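Local coordinates for phosphonopyruvate hydrolase (Variovorax sp., PDB 2DUA), which hydrolyses 3-phosphonopyruvate to pyruvate and phosphate with the help of a divalent metal ion such as cobalt, magnesium or manganese, at residues V152-E157 with A178-I183; R171-E176 with K200-K205. All blocks are in the same frame, centred on the assembly; numbering follows the deposited sequence.

Interaction 1. Residues V152-E157 with A178-I183. With OXL (oxalate ion), chain C.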
loop_
_atom_site.group_PDB
_atom_site.type_symbol
_atom_site.label_atom_id
_atom_site.label_comp_id
_atom_site.label_asym_id
_atom_site.label_seq_id
_atom_site.Cartn_x
_atom_site.Cartn_y
_atom_site.Cartn_z
ATOM N N VAL A 152 16.708 20.331 3.221
ATOM C CA VAL A 152 15.561 20.525 4.123
ATOM C C VAL A 152 15.053 21.956 3.941
ATOM O O VAL A 152 15.774 22.898 4.192
ATOM C CB VAL A 152 16.004 20.277 5.590
ATOM C CG1 VAL A 152 14.828 20.573 6.547
ATOM C CG2 VAL A 152 16.486 18.850 5.729
ATOM N N ILE A 153 13.813 22.117 3.459
ATOM C CA ILE A 153 13.258 23.426 3.225
ATOM C C ILE A 153 12.169 23.679 4.268
ATOM O O ILE A 153 11.298 22.871 4.443
ATOM C CB ILE A 153 12.627 23.534 1.817
ATOM C CG1 ILE A 153 13.679 23.216 0.741
ATOM C CG2 ILE A 153 12.011 24.963 1.587
ATOM C CD1 ILE A 153 13.130 23.027 -0.673
ATOM N N ALA A 154 12.290 24.781 5.001
ATOM C CA ALA A 154 11.313 25.171 6.025
ATOM C C ALA A 154 10.375 26.216 5.417
ATOM O O ALA A 154 10.792 27.275 4.907
ATOM C CB ALA A 154 12.022 25.781 7.273
ATOM N N ARG A 155 9.095 25.908 5.500
ATOM C CA ARG A 155 8.057 26.774 4.965
ATOM C C ARG A 155 7.449 27.595 6.084
ATOM O O ARG A 155 6.897 27.050 7.055
ATOM C CB ARG A 155 6.973 25.934 4.317
ATOM C CG ARG A 155 5.803 26.779 3.872
ATOM C CD ARG A 155 4.938 25.915 2.953
ATOM N NE ARG A 155 3.788 26.672 2.480
ATOM C CZ ARG A 155 3.194 26.453 1.296
ATOM N NH1 ARG A 155 3.631 25.484 0.470
ATOM N NH2 ARG A 155 2.189 27.247 0.915
ATOM N N VAL A 156 7.568 28.915 5.949
ATOM C CA VAL A 156 7.074 29.872 6.964
ATOM C C VAL A 156 5.639 30.340 6.582
ATOM O O VAL A 156 5.429 30.959 5.516
ATOM C CB VAL A 156 8.055 31.122 7.033
ATOM C CG1 VAL A 156 7.472 32.246 7.974
ATOM C CG2 VAL A 156 9.455 30.670 7.532
ATOM N N GLU A 157 4.667 30.044 7.436
ATOM C CA GLU A 157 3.300 30.405 7.137
ATOM C C GLU A 157 2.845 31.624 7.935
ATOM O O GLU A 157 1.633 31.870 8.018
ATOM C CB GLU A 157 2.371 29.211 7.449
ATOM C CG GLU A 157 2.529 28.042 6.423
ATOM C CD GLU A 157 1.915 28.387 5.096
ATOM O OE1 GLU A 157 0.670 28.448 5.022
ATOM O OE2 GLU A 157 2.662 28.627 4.131
ATOM N N ALA A 178 18.369 26.688 12.855
ATOM C CA ALA A 178 18.209 25.289 13.211
ATOM C C ALA A 178 18.702 24.326 12.108
ATOM O O ALA A 178 18.698 23.110 12.294
ATOM C CB ALA A 178 16.754 25.029 13.561
ATOM N N GLY A 179 19.170 24.854 10.977
ATOM C CA GLY A 179 19.617 23.950 9.937
ATOM C C GLY A 179 18.875 23.905 8.590
ATOM O O GLY A 179 19.308 23.173 7.674
ATOM N N ALA A 180 17.842 24.730 8.433
ATOM C CA ALA A 180 17.115 24.786 7.192
ATOM C C ALA A 180 18.051 25.273 6.071
ATOM O O ALA A 180 18.849 26.223 6.251
ATOM C CB ALA A 180 15.900 25.688 7.318
ATOM N N ASP A 181 17.986 24.581 4.942
ATOM C CA ASP A 181 18.807 24.888 3.768
ATOM C C ASP A 181 18.154 25.973 2.890
ATOM O O ASP A 181 18.823 26.572 2.030
ATOM C CB ASP A 181 18.997 23.615 2.931
ATOM C CG ASP A 181 19.809 22.561 3.648
ATOM O OD1 ASP A 181 20.977 22.864 4.008
ATOM O OD2 ASP A 181 19.326 21.422 3.856
ATOM N N ALA A 182 16.839 26.186 3.066
ATOM C CA ALA A 182 16.156 27.214 2.283
ATOM C C ALA A 182 14.870 27.531 3.023
ATOM O O ALA A 182 14.408 26.726 3.862
ATOM C CB ALA A 182 15.844 26.709 0.818
ATOM N N ILE A 183 14.314 28.709 2.744
ATOM C CA ILE A 183 13.111 29.122 3.421
ATOM C C ILE A 183 12.064 29.389 2.358
ATOM O O ILE A 183 12.305 30.146 1.429
ATOM C CB ILE A 183 13.342 30.449 4.267
ATOM C CG1 ILE A 183 14.386 30.205 5.397
ATOM C CG2 ILE A 183 12.005 30.900 4.845
ATOM C CD1 ILE A 183 13.988 28.977 6.353
HETATM C C1 OXL C . 1.215 22.140 -2.310
HETATM C C2 OXL C . 1.730 23.219 -1.445
HETATM O O1 OXL C . 1.319 22.262 -3.600
HETATM O O2 OXL C . 1.895 22.969 -0.212
HETATM O O3 OXL C . 0.712 21.152 -1.735
HETATM O O4 OXL C . 2.012 24.324 -1.955
#
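Ile-183 lays its two branches against Ala-154 and Val-156. Its CD1 lies 3.9 Å from Ala-154 CB, and its CG2 meets Val-156 CG2 at 3.7 Å. CG1 stands anti to the carbonyl carbon (chi1 -63°) and carries CD1 over Ala-154. The methyl of Ala-180 comes to Ala-154 CB from a second side. Tyr-175 of helix 165-177 covers this apolar patch. Ile-153 CG1 and Ala-182 CB pair on the other face of the sheet. The two strands are parallel neighbours, the fifth and sixth of the TIM barrel, joined by a beta-alpha-beta crossover. Ala-154 N bonds to Ala-182 O at 3.1 Å. Asp-181 N reaches Val-152 O, and its OD2 accepts Val-152 N through the anti lone pair at 2.9 Å, almost straight at 175°. Arg-145 and Arg-8 form salt bridges with the same carboxylate. At the opposite end, Arg-155, a substrate-binding residue, bonds through NH1 to oxalate O4 at 3.1 Å; Ser-42, Phe-44 and Trp-40 also bond to the oxalate. Arg-155 NE forms a salt bridge with Glu-157 OE2 at 2.8 Å, in the guanidinium plane. A leucine here would probably leave oxalate O4 without this donor and Glu-157 OE2 without its charge partner.

Interaction 2. Residues R171-E176 with K200-K205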
loop_
_atom_site.group_PDB
_atom_site.type_symbol
_atom_site.label_atom_id
_atom_site.label_comp_id
_atom_site.label_asym_id
_atom_site.label_seq_id
_atom_site.Cartn_x
_atom_site.Cartn_y
_atom_site.Cartn_z
ATOM N N ARG A 171 10.954 33.976 12.223
ATOM C CA ARG A 171 10.844 32.508 12.119
ATOM C C ARG A 171 11.813 32.034 11.060
ATOM O O ARG A 171 12.558 31.084 11.270
ATOM C CB ARG A 171 9.374 32.103 11.800
ATOM C CG ARG A 171 8.492 32.229 13.045
ATOM C CD ARG A 171 7.014 31.986 12.783
ATOM N NE ARG A 171 6.253 31.960 14.041
ATOM C CZ ARG A 171 5.955 30.874 14.764
ATOM N NH1 ARG A 171 6.334 29.649 14.383
ATOM N NH2 ARG A 171 5.283 31.018 15.905
ATOM N N GLY A 172 11.828 32.712 9.916
ATOM C CA GLY A 172 12.757 32.294 8.873
ATOM C C GLY A 172 14.182 32.207 9.416
ATOM O O GLY A 172 14.910 31.197 9.223
ATOM N N GLN A 173 14.628 33.263 10.106
ATOM C CA GLN A 173 15.969 33.226 10.644
ATOM C C GLN A 173 16.164 32.110 11.669
ATOM O O GLN A 173 17.223 31.515 11.721
ATOM C CB GLN A 173 16.334 34.580 11.295
ATOM C CG GLN A 173 16.428 35.699 10.296
ATOM C CD GLN A 173 17.002 36.958 10.946
ATOM O OE1 GLN A 173 16.370 37.556 11.799
ATOM N NE2 GLN A 173 18.216 37.324 10.565
ATOM N N ALA A 174 15.164 31.851 12.494
ATOM C CA ALA A 174 15.268 30.803 13.529
ATOM C C ALA A 174 15.340 29.414 12.881
ATOM O O ALA A 174 16.048 28.512 13.360
ATOM C CB ALA A 174 14.054 30.860 14.440
ATOM N N TYR A 175 14.627 29.246 11.769
ATOM C CA TYR A 175 14.657 27.931 11.113
ATOM C C TYR A 175 15.986 27.726 10.418
ATOM O O TYR A 175 16.535 26.617 10.397
ATOM C CB TYR A 175 13.494 27.831 10.130
ATOM C CG TYR A 175 12.147 28.056 10.767
ATOM C CD1 TYR A 175 11.019 28.297 9.962
ATOM C CD2 TYR A 175 11.970 28.025 12.182
ATOM C CE1 TYR A 175 9.756 28.507 10.539
ATOM C CE2 TYR A 175 10.715 28.228 12.751
ATOM C CZ TYR A 175 9.616 28.466 11.937
ATOM O OH TYR A 175 8.340 28.657 12.470
ATOM N N GLU A 176 16.523 28.804 9.833
ATOM C CA GLU A 176 17.843 28.715 9.175
ATOM C C GLU A 176 18.897 28.373 10.266
ATOM O O GLU A 176 19.781 27.543 10.067
ATOM C CB GLU A 176 18.210 30.071 8.510
ATOM C CG GLU A 176 19.630 30.154 7.944
ATOM C CD GLU A 176 19.968 31.527 7.374
ATOM O OE1 GLU A 176 19.127 32.428 7.342
ATOM O OE2 GLU A 176 21.098 31.730 6.944
ATOM N N LYS A 200 12.712 41.637 0.092
ATOM C CA LYS A 200 13.608 42.774 0.275
ATOM C C LYS A 200 14.234 42.769 1.700
ATOM O O LYS A 200 15.435 42.951 1.883
ATOM C CB LYS A 200 12.801 44.075 0.081
ATOM C CG LYS A 200 13.606 45.343 0.351
ATOM C CD LYS A 200 14.777 45.469 -0.630
ATOM C CE LYS A 200 15.684 46.691 -0.312
ATOM N NZ LYS A 200 16.722 46.923 -1.380
ATOM N N SER A 201 13.395 42.572 2.698
ATOM C CA SER A 201 13.825 42.536 4.069
ATOM C C SER A 201 14.586 41.296 4.487
ATOM O O SER A 201 15.301 41.347 5.459
ATOM C CB SER A 201 12.637 42.710 4.997
ATOM O OG SER A 201 11.905 41.514 5.087
ATOM N N TRP A 202 14.464 40.175 3.757
ATOM C CA TRP A 202 15.150 38.947 4.196
ATOM C C TRP A 202 16.682 39.108 4.456
ATOM O O TRP A 202 17.446 39.309 3.535
ATOM C CB TRP A 202 14.843 37.813 3.197
ATOM C CG TRP A 202 15.522 36.522 3.528
ATOM C CD1 TRP A 202 16.528 35.915 2.809
ATOM C CD2 TRP A 202 15.351 35.728 4.726
ATOM N NE1 TRP A 202 16.991 34.820 3.478
ATOM C CE2 TRP A 202 16.300 34.673 4.659
ATOM C CE3 TRP A 202 14.497 35.810 5.842
ATOM C CZ2 TRP A 202 16.432 33.700 5.677
ATOM C CZ3 TRP A 202 14.625 34.836 6.874
ATOM C CH2 TRP A 202 15.590 33.800 6.780
ATOM N N PRO A 203 17.134 38.969 5.724
ATOM C CA PRO A 203 18.546 39.107 6.119
ATOM C C PRO A 203 19.388 37.821 6.176
ATOM O O PRO A 203 20.622 37.890 6.327
ATOM C CB PRO A 203 18.434 39.774 7.502
ATOM C CG PRO A 203 17.296 38.998 8.113
ATOM C CD PRO A 203 16.285 38.832 6.932
ATOM N N GLY A 204 18.747 36.655 6.015
ATOM C CA GLY A 204 19.458 35.395 6.084
ATOM C C GLY A 204 20.371 35.050 4.931
ATOM O O GLY A 204 20.361 35.694 3.840
ATOM N N LYS A 205 21.180 34.014 5.160
ATOM C CA LYS A 205 22.112 33.574 4.137
ATOM C C LYS A 205 21.544 32.523 3.180
ATOM O O LYS A 205 21.952 32.482 2.012
ATOM C CB LYS A 205 23.379 33.047 4.777
ATOM C CG LYS A 205 23.966 34.073 5.761
ATOM C CD LYS A 205 25.269 33.585 6.423
ATOM C CE LYS A 205 26.108 34.776 6.966
ATOM N NZ LYS A 205 27.325 34.277 7.703
#
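Glu-176 of helix 165-177 reaches across to Gly-204 and Lys-205, in the turn after helix 193-201. These are successive helices on the outside of the TIM barrel, and the turn leads on to strand 208-210. The CB of Glu-176 points toward the turn. CG is anti to the backbone N (chi1 173°), and the extended chain beyond it carries the carboxylate across to the turn. CD comes within 3.5 Å of Lys-205 N. From there the two oxygens part. OE1 lies 3.2 Å from Gly-204 CA and also comes near Trp-202 CZ2. OE2 accepts the backbone N-H of Lys-205 at 2.9 Å, on its syn side and 18° out of the carboxylate plane. A weak bond from Val-206 N reaches the same oxygen. The Lys-205 side chain crosses that of Glu-176 at about a right angle, with CB beside OE2.

Trp-202 points the far edge of its six-membered ring at the helix. CH2 meets Gly-172 C at 3.4 Å, in the ring plane, with Gln-173 N beside it. Gly-172 leaves room for this edge: a CB there would clash with CZ3. Gly-204 has no room for a CB either: it would strike both Glu-176 OE1 and Trp-202 CZ2. At the indole nitrogen, NE1 bonds to Val-206 O. Gln-173 slides past the ring, its amide plane turned 74° from the indole. Its CG lies 4.0 Å from Trp-202 CZ3, and its NE2 sits 3.1 Å from Pro-203 CG.

Overall arrangement
After four earlier barrel strands, the chain runs through strand 151-156 and then helix 165-177. The helix brings the chain back, and strand 182-185 then runs parallel to the first; here interaction 1 closes the loop. Interaction 2 closes its own loop at the end of helix 193-201 and the turn after it. Its first half lies inside the loop of interaction 1 and its second half beyond it, so the contacts cross. Their centres are about 9 Å apart. They meet at Tyr-175, whose ring packs on Val-156 and whose O probably accepts a bond from Ala-180 N. Ile-183 CD1 also packs on Gly-172 O. Interaction 1 thus joins neighbouring barrel strands, and interaction 2 links consecutive parts of the outer helical layer.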